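Local coordinates for protein fusolin (Anomala cuprea entomopoxvirus, PDB 4YN1) that forms the crystalline spindles that enhance the virulence of an insect poxvirus, and probably acts on chitin as a lytic polysaccharide monooxygenase, at residues Q11-V16 with P32-A37; D163-P168 with Y226-A231; S187-T190 with R194-R197. One frame throughout, in Å; residues are numbered along the deposited sequence.

Interaction 1 (Q11-V16 with P32-A37). With EDO (1,2-ethanediol), chain D.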
loop_
_atom_site.group_PDB
_atom_site.type_symbol
_atom_site.label_atom_id
_atom_site.label_comp_id
_atom_site.label_asym_id
_atom_site.label_seq_id
_atom_site.Cartn_x
_atom_site.Cartn_y
_atom_site.Cartn_z
ATOM N N GLN A 11 5.137 0.962 0.414
ATOM C CA GLN A 11 6.367 1.404 1.087
ATOM C C GLN A 11 7.488 0.387 0.952
ATOM O O GLN A 11 8.662 0.778 0.918
ATOM C CB GLN A 11 6.117 1.830 2.539
ATOM C CG GLN A 11 6.101 0.693 3.565
ATOM C CD GLN A 11 4.978 -0.269 3.414
ATOM O OE1 GLN A 11 3.946 0.024 2.790
ATOM N NE2 GLN A 11 5.150 -1.454 3.996
ATOM N N ARG A 12 7.139 -0.894 0.852
ATOM C CA ARG A 12 8.111 -1.971 0.671
ATOM C C ARG A 12 8.751 -1.854 -0.721
ATOM O O ARG A 12 9.971 -2.000 -0.894
ATOM C CB ARG A 12 7.435 -3.349 0.862
ATOM C CG ARG A 12 8.309 -4.537 0.495
ATOM C CD ARG A 12 9.559 -4.535 1.339
ATOM N NE ARG A 12 10.440 -5.651 1.039
ATOM C CZ ARG A 12 11.691 -5.762 1.473
ATOM N NH1 ARG A 12 12.216 -4.829 2.247
ATOM N NH2 ARG A 12 12.445 -6.788 1.089
ATOM N N ARG A 13 7.923 -1.600 -1.732
ATOM C CA ARG A 13 8.420 -1.367 -3.073
ATOM C C ARG A 13 9.430 -0.207 -3.101
ATOM O O ARG A 13 10.490 -0.331 -3.739
ATOM C CB ARG A 13 7.262 -1.097 -4.040
ATOM C CG ARG A 13 7.719 -0.821 -5.456
ATOM C CD ARG A 13 6.527 -0.582 -6.384
ATOM N NE ARG A 13 6.984 -0.096 -7.676
ATOM C CZ ARG A 13 7.280 1.174 -7.961
ATOM N NH1 ARG A 13 7.084 2.136 -7.057
ATOM N NH2 ARG A 13 7.729 1.497 -9.165
ATOM N N CYS A 14 9.130 0.914 -2.459
ATOM C CA CYS A 14 10.085 2.032 -2.436
ATOM C C CYS A 14 11.414 1.638 -1.753
ATOM O O CYS A 14 12.492 2.002 -2.231
ATOM C CB CYS A 14 9.478 3.244 -1.759
ATOM S SG CYS A 14 8.103 3.994 -2.683
ATOM N N ASN A 15 11.328 0.954 -0.621
ATOM C CA ASN A 15 12.533 0.519 0.086
ATOM C C ASN A 15 13.385 -0.400 -0.772
ATOM O O ASN A 15 14.589 -0.194 -0.868
ATOM C CB ASN A 15 12.161 -0.161 1.410
ATOM C CG ASN A 15 13.363 -0.267 2.347
ATOM O OD1 ASN A 15 14.280 0.540 2.331
ATOM N ND2 ASN A 15 13.384 -1.207 3.193
ATOM N N VAL A 16 12.765 -1.390 -1.408
ATOM C CA VAL A 16 13.449 -2.367 -2.268
ATOM C C VAL A 16 14.202 -1.735 -3.452
ATOM O O VAL A 16 15.300 -2.178 -3.799
ATOM C CB VAL A 16 12.408 -3.437 -2.733
ATOM C CG1 VAL A 16 12.857 -4.185 -3.977
ATOM C CG2 VAL A 16 12.146 -4.395 -1.594
ATOM N N PRO A 32 9.637 7.773 -9.870
ATOM C CA PRO A 32 9.166 9.147 -9.624
ATOM C C PRO A 32 8.265 9.311 -8.402
ATOM O O PRO A 32 8.380 10.308 -7.691
ATOM C CB PRO A 32 8.381 9.472 -10.906
ATOM C CG PRO A 32 9.019 8.653 -11.928
ATOM C CD PRO A 32 9.381 7.372 -11.263
ATOM N N MET A 33 7.383 8.344 -8.124
ATOM C CA MET A 33 6.479 8.509 -6.981
ATOM C C MET A 33 7.226 8.246 -5.678
ATOM O O MET A 33 7.043 8.993 -4.732
ATOM C CB MET A 33 5.230 7.604 -7.097
ATOM C CG MET A 33 4.269 8.046 -8.138
ATOM S SD MET A 33 3.605 9.694 -7.955
ATOM C CE MET A 33 2.658 9.540 -6.427
ATOM N N CYS A 34 8.114 7.246 -5.632
ATOM C CA CYS A 34 8.922 7.031 -4.422
ATOM C C CYS A 34 9.790 8.257 -4.149
ATOM O O CYS A 34 9.965 8.675 -2.982
ATOM C CB CYS A 34 9.782 5.781 -4.530
ATOM S SG CYS A 34 8.836 4.242 -4.595
ATOM N N ARG A 35 10.336 8.831 -5.223
ATOM C CA ARG A 35 11.190 10.038 -5.104
ATOM C C ARG A 35 10.397 11.208 -4.568
ATOM O O ARG A 35 10.858 11.917 -3.671
ATOM C CB ARG A 35 11.853 10.371 -6.457
ATOM C CG ARG A 35 12.896 11.455 -6.329
ATOM C CD ARG A 35 13.751 11.588 -7.604
ATOM N NE ARG A 35 12.947 11.915 -8.800
ATOM C CZ ARG A 35 12.671 11.106 -9.826
ATOM N NH1 ARG A 35 13.122 9.856 -9.846
ATOM N NH2 ARG A 35 11.954 11.548 -10.850
ATOM N N ALA A 36 9.160 11.368 -5.057
ATOM C CA ALA A 36 8.267 12.407 -4.551
ATOM C C ALA A 36 7.929 12.212 -3.071
ATOM O O ALA A 36 7.919 13.182 -2.310
ATOM C CB ALA A 36 7.000 12.452 -5.385
ATOM N N ALA A 37 7.676 10.977 -2.646
ATOM C CA ALA A 37 7.429 10.670 -1.236
ATOM C C ALA A 37 8.598 11.104 -0.371
ATOM O O ALA A 37 8.401 11.766 0.637
ATOM C CB ALA A 37 7.177 9.193 -1.045
HETATM C C1 EDO D . 4.729 6.916 -12.317
HETATM O O1 EDO D . 4.836 8.174 -11.723
HETATM C C2 EDO D . 5.931 6.030 -11.878
HETATM O O2 EDO D . 6.160 6.179 -10.478
#
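Cys14 and Cys34 are joined by a disulfide that bolts the short helix 10-17 to the first turn of helix 32-47, near the start of this lytic polysaccharide monooxygenase-like domain. Start at Cys14 CB, which is directed at the other helix and lies 3.1 Å from Cys34 SG. One bond further on, Cys14 SG is anti to its own carbonyl carbon (chi1 -67°) and meets Cys34 SG at 2.1 Å, the covalent link itself. Cys34 starts out with almost the same torsion, and the twist about the S-S bond, -82°, is close to the relaxed value and of the left-handed sense. The bridge is buried and spans backbones whose CA atoms, Cys14 to Cys34, are 5.5 Å apart.

Arg13 adds the other cross-contact. Its chain is stretched straight from CG to NE and brings NH1 to 3.7 Å from Cys34 SG, the sulfur lying oblique to the guanidinium plane. The charge has its main partner just before the second helix: NH2 makes a salt bridge to Asp31 OD1, while the other carboxylate oxygen accepts from Cys34 N. Asp31 OD1 is also hydrogen-bonded to an ethanediol, probably from the crystallisation liquor, and O2 of that molecule takes a weak hydrogen bond from Met33 N at 3.4 Å.

Interaction 2 (D163-P168 with Y226-A231)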
loop_
_atom_site.group_PDB
_atom_site.type_symbol
_atom_site.label_atom_id
_atom_site.label_comp_id
_atom_site.label_asym_id
_atom_site.label_seq_id
_atom_site.Cartn_x
_atom_site.Cartn_y
_atom_site.Cartn_z
ATOM N N ASP A 163 -7.624 11.017 -4.963
ATOM C CA ASP A 163 -8.085 10.790 -3.620
ATOM C C ASP A 163 -7.062 10.204 -2.684
ATOM O O ASP A 163 -6.299 9.314 -3.071
ATOM C CB ASP A 163 -9.244 9.803 -3.674
ATOM C CG ASP A 163 -10.449 10.206 -4.502
ATOM O OD1 ASP A 163 -10.771 11.425 -4.537
ATOM O OD2 ASP A 163 -11.139 9.295 -5.023
ATOM N N LYS A 164 -7.152 10.610 -1.411
ATOM C CA LYS A 164 -6.413 9.961 -0.334
ATOM C C LYS A 164 -7.151 8.669 -0.006
ATOM O O LYS A 164 -8.388 8.623 -0.070
ATOM C CB LYS A 164 -6.460 10.813 0.949
ATOM C CG LYS A 164 -5.680 12.105 0.863
ATOM C CD LYS A 164 -4.212 11.835 0.826
ATOM C CE LYS A 164 -3.355 12.948 1.372
ATOM N NZ LYS A 164 -2.247 13.295 0.462
ATOM N N VAL A 165 -6.411 7.656 0.429
ATOM C CA VAL A 165 -7.004 6.439 0.982
ATOM C C VAL A 165 -7.542 6.854 2.374
ATOM O O VAL A 165 -6.779 7.359 3.187
ATOM C CB VAL A 165 -5.935 5.330 1.097
ATOM C CG1 VAL A 165 -6.445 4.157 1.902
ATOM C CG2 VAL A 165 -5.481 4.876 -0.281
ATOM N N THR A 166 -8.850 6.726 2.613
ATOM C CA THR A 166 -9.465 7.120 3.892
ATOM C C THR A 166 -10.526 6.082 4.223
ATOM O O THR A 166 -11.002 5.373 3.325
ATOM C CB THR A 166 -10.097 8.548 3.790
ATOM O OG1 THR A 166 -11.157 8.497 2.829
ATOM C CG2 THR A 166 -9.127 9.576 3.347
ATOM N N TRP A 167 -10.864 5.951 5.503
ATOM C CA TRP A 167 -11.789 4.897 5.947
ATOM C C TRP A 167 -13.184 4.889 5.277
ATOM O O TRP A 167 -13.641 3.823 4.838
ATOM C CB TRP A 167 -11.903 4.878 7.467
ATOM C CG TRP A 167 -10.628 4.479 8.130
ATOM C CD1 TRP A 167 -9.748 5.292 8.795
ATOM C CD2 TRP A 167 -10.069 3.161 8.170
ATOM N NE1 TRP A 167 -8.726 4.549 9.311
ATOM C CE2 TRP A 167 -8.912 3.228 8.970
ATOM C CE3 TRP A 167 -10.527 1.906 7.755
ATOM C CZ2 TRP A 167 -8.143 2.097 9.259
ATOM C CZ3 TRP A 167 -9.764 0.782 8.045
ATOM C CH2 TRP A 167 -8.574 0.891 8.765
ATOM N N PRO A 168 -13.829 6.037 5.038
ATOM C CA PRO A 168 -15.116 5.992 4.297
ATOM C C PRO A 168 -14.996 5.538 2.835
ATOM O O PRO A 168 -16.023 5.271 2.199
ATOM C CB PRO A 168 -15.655 7.410 4.402
ATOM C CG PRO A 168 -14.646 8.206 5.080
ATOM C CD PRO A 168 -13.469 7.403 5.445
ATOM N N TYR A 226 -0.177 -1.370 9.291
ATOM C CA TYR A 226 -1.072 -0.949 8.229
ATOM C C TYR A 226 -0.275 -0.685 6.968
ATOM O O TYR A 226 0.666 0.092 7.010
ATOM C CB TYR A 226 -1.804 0.331 8.639
ATOM C CG TYR A 226 -2.612 0.201 9.919
ATOM C CD1 TYR A 226 -1.990 0.223 11.171
ATOM C CD2 TYR A 226 -3.993 0.102 9.887
ATOM C CE1 TYR A 226 -2.721 0.064 12.344
ATOM C CE2 TYR A 226 -4.729 -0.111 11.044
ATOM C CZ TYR A 226 -4.091 -0.128 12.278
ATOM O OH TYR A 226 -4.855 -0.342 13.411
ATOM N N ASN A 227 -0.664 -1.294 5.838
ATOM C CA ASN A 227 0.012 -1.088 4.563
ATOM C C ASN A 227 -0.946 -0.889 3.436
ATOM O O ASN A 227 -1.905 -1.662 3.286
ATOM C CB ASN A 227 0.831 -2.304 4.193
ATOM C CG ASN A 227 2.122 -2.589 4.946
ATOM O OD1 ASN A 227 2.885 -3.484 4.529
ATOM N ND2 ASN A 227 2.521 -1.788 5.913
ATOM N N CYS A 228 -0.632 0.096 2.587
ATOM C CA CYS A 228 -1.324 0.310 1.312
ATOM C C CYS A 228 -0.666 -0.525 0.258
ATOM O O CYS A 228 0.555 -0.558 0.207
ATOM C CB CYS A 228 -1.291 1.780 0.920
ATOM S SG CYS A 228 -2.367 2.767 1.943
ATOM N N VAL A 229 -1.470 -1.184 -0.577
ATOM C CA VAL A 229 -1.028 -2.031 -1.667
ATOM C C VAL A 229 -1.725 -1.551 -2.936
ATOM O O VAL A 229 -2.953 -1.605 -3.008
ATOM C CB VAL A 229 -1.366 -3.497 -1.379
ATOM C CG1 VAL A 229 -1.078 -4.367 -2.589
ATOM C CG2 VAL A 229 -0.639 -4.031 -0.144
ATOM N N ASP A 230 -0.952 -1.050 -3.919
ATOM C CA ASP A 230 -1.490 -0.572 -5.190
ATOM C C ASP A 230 -1.695 -1.746 -6.137
ATOM O O ASP A 230 -0.768 -2.526 -6.396
ATOM C CB ASP A 230 -0.572 0.503 -5.799
ATOM C CG ASP A 230 -0.437 1.715 -4.859
ATOM O OD1 ASP A 230 -1.466 2.357 -4.567
ATOM O OD2 ASP A 230 0.695 1.987 -4.377
ATOM N N ALA A 231 -2.885 -1.798 -6.745
ATOM C CA ALA A 231 -3.215 -2.869 -7.697
ATOM C C ALA A 231 -4.195 -2.416 -8.776
ATOM O O ALA A 231 -4.882 -1.409 -8.630
ATOM C CB ALA A 231 -3.783 -4.059 -6.928
#
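Val165 is the first residue of 163-168 to touch the strand, and it does so on Cys228. The valine points its CB at 226-231, and CG1, anti to the backbone N (chi1 169°), comes to 4.3 Å from Cys228 SG. This is a loose van der Waals approach: the backbones stay well apart, with Val165 CA 8.4 Å from Cys228 CA. The sulfur is not a thiol but half of a disulfide to Cys93, so the methyl lies next to a buried cystine that ties a further loop to the strand.

Two residues on, the chain enters a short 3-10 segment and presents Trp167. The loop belongs to the link between strands 147-154 and 170-176, which pair with each other in the mixed sheet that also holds strand 223-234, part of the immunoglobulin-like beta sandwich of this enzyme family. Here the loop folds back over that sheet. Trp167 does not aim its CB at the strand, but the indole swings nearer, and the benzene-ring corner CZ2 reaches Tyr226 CE2 at 4.4 Å. The tyrosine carbon sits at the edge of the indole, near its plane, while CZ2 approaches the phenol ring obliquely.

Both rings are also fixed by polar ends: Trp167 NE1 donates to Val88 O, and Tyr226 OH is hydrogen-bonded to Arg214 NE. Tyr152 and Tyr212 meet the indole edge-to-face; Tyr152 also lines the pocket of the bound glycan, and the Trp167 side chain is about 7 Å from an N-acetylglucosamine. Beside the tyrosine, Asn227 ND2 gives a nearly straight bond (172°) to Tyr226 O at 2.9 Å, arriving from above the carbonyl plane.

Interaction 3 (S187-T190 with R194-R197)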
loop_
_atom_site.group_PDB
_atom_site.type_symbol
_atom_site.label_atom_id
_atom_site.label_comp_id
_atom_site.label_asym_id
_atom_site.label_seq_id
_atom_site.Cartn_x
_atom_site.Cartn_y
_atom_site.Cartn_z
ATOM N N SER A 187 8.868 -17.541 -3.057
ATOM C CA SER A 187 8.655 -16.297 -2.299
ATOM C C SER A 187 9.977 -15.447 -2.475
ATOM O O SER A 187 10.981 -16.098 -2.624
ATOM C CB SER A 187 8.407 -16.651 -0.835
ATOM O OG SER A 187 8.168 -15.510 -0.037
ATOM N N LEU A 188 10.104 -14.118 -2.579
ATOM C CA LEU A 188 9.294 -12.940 -2.367
ATOM C C LEU A 188 9.693 -12.365 -0.967
ATOM O O LEU A 188 10.394 -11.350 -0.888
ATOM C CB LEU A 188 7.829 -13.284 -2.540
ATOM C CG LEU A 188 6.846 -12.224 -2.732
ATOM C CD1 LEU A 188 7.133 -11.324 -3.983
ATOM C CD2 LEU A 188 5.519 -12.806 -2.841
ATOM N N CYS A 189 9.420 -13.116 0.097
ATOM C CA CYS A 189 9.749 -12.717 1.453
ATOM C C CYS A 189 11.142 -13.246 1.781
ATOM O O CYS A 189 11.273 -14.379 2.208
ATOM C CB CYS A 189 8.692 -13.250 2.415
ATOM S SG CYS A 189 9.000 -12.885 4.161
ATOM N N THR A 190 12.194 -12.461 1.530
ATOM C CA THR A 190 13.558 -12.916 1.853
ATOM C C THR A 190 13.876 -12.749 3.323
ATOM O O THR A 190 14.836 -13.345 3.821
ATOM C CB THR A 190 14.597 -12.135 1.014
ATOM O OG1 THR A 190 14.301 -10.757 1.104
ATOM C CG2 THR A 190 14.585 -12.557 -0.445
ATOM N N ARG A 194 9.277 -17.993 7.187
ATOM C CA ARG A 194 7.849 -18.238 7.383
ATOM C C ARG A 194 7.068 -16.973 7.061
ATOM O O ARG A 194 7.562 -15.862 7.241
ATOM C CB ARG A 194 7.555 -18.633 8.823
ATOM C CG ARG A 194 8.186 -19.963 9.194
ATOM C CD ARG A 194 8.077 -20.298 10.655
ATOM N NE ARG A 194 8.723 -21.595 10.856
ATOM C CZ ARG A 194 10.036 -21.795 10.950
ATOM N NH1 ARG A 194 10.875 -20.766 10.972
ATOM N NH2 ARG A 194 10.518 -23.032 11.075
ATOM N N VAL A 195 5.860 -17.151 6.583
ATOM C CA VAL A 195 4.995 -16.053 6.148
ATOM C C VAL A 195 3.578 -16.299 6.589
ATOM O O VAL A 195 3.244 -17.395 7.022
ATOM C CB VAL A 195 5.042 -15.925 4.594
ATOM C CG1 VAL A 195 6.408 -15.484 4.088
ATOM C CG2 VAL A 195 4.580 -17.192 3.914
ATOM N N TYR A 196 2.713 -15.312 6.375
ATOM C CA TYR A 196 1.265 -15.455 6.548
ATOM C C TYR A 196 0.653 -15.310 5.167
ATOM O O TYR A 196 0.815 -14.251 4.531
ATOM C CB TYR A 196 0.673 -14.379 7.450
ATOM C CG TYR A 196 1.146 -14.436 8.883
ATOM C CD1 TYR A 196 0.599 -15.347 9.783
ATOM C CD2 TYR A 196 2.162 -13.604 9.336
ATOM C CE1 TYR A 196 1.040 -15.411 11.104
ATOM C CE2 TYR A 196 2.607 -13.661 10.650
ATOM C CZ TYR A 196 2.015 -14.541 11.541
ATOM O OH TYR A 196 2.439 -14.567 12.835
ATOM N N ARG A 197 0.037 -16.378 4.656
ATOM C CA ARG A 197 -0.642 -16.352 3.379
ATOM C C ARG A 197 -2.131 -16.442 3.635
ATOM O O ARG A 197 -2.565 -17.206 4.489
ATOM C CB ARG A 197 -0.199 -17.466 2.421
ATOM C CG ARG A 197 1.252 -17.321 1.955
ATOM C CD ARG A 197 1.604 -18.265 0.790
ATOM N NE ARG A 197 1.399 -19.653 1.178
ATOM C CZ ARG A 197 2.320 -20.479 1.672
ATOM N NH1 ARG A 197 3.592 -20.099 1.764
ATOM N NH2 ARG A 197 1.981 -21.695 2.060
#
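An ST turn shapes the loop that leads into strand 194-203, and its two ends, Ser187 and Cys189, both face Val195 on that strand. Ser187 OG accepts from Cys189 N at 2.7 Å, with an almost linear N-H...O angle of 172°, and this bond closes the turn. The same hydroxyl is also hydrogen-bonded to Glu137 OE2 on the neighbouring strand.

One methyl does the touching on the strand side. Val195 CG1 is anti to its carbonyl carbon (chi1 -67°) and reaches across to Cys189, lying 3.6 Å from CB and 3.7 Å from SG; CG1 rests against both at ordinary van der Waals distance. Ser187 OG is at 4.5 Å from the same CG1, at the margin of contact. Cys189 SG, anti to its own backbone N, continues into a disulfide with Cys139, while Val195 pairs through its backbone with Val181.

Between the two segments the contact is apolar, a methyl against the CB and SG of a half-cystine. Its attraction is dispersive and weakly directional, and the covalent hold on the loop comes from the bond to Cys139 near the end of strand 131-140.

From the N terminus, interaction 1 comes first: it closes the mostly irregular loop between helix 10-17 and helix 32-47, and is finished before the others begin. Interaction 2 then opens at 163-168 and closes far later at 226-231, bringing the connection between strands 147-154 and 170-176 onto strand 223-234 of the mixed sheet. Interaction 3 is nested within that span, a tight closure of 187-190 on strand 194-203 of the four-stranded antiparallel sheet. None cross. Interactions 1 and 2 touch through a probable hydrogen bond from Gln11 NE2 to Asn227 OD1 (3.1 Å), while interactions 2 and 3 have centres about 22 Å apart.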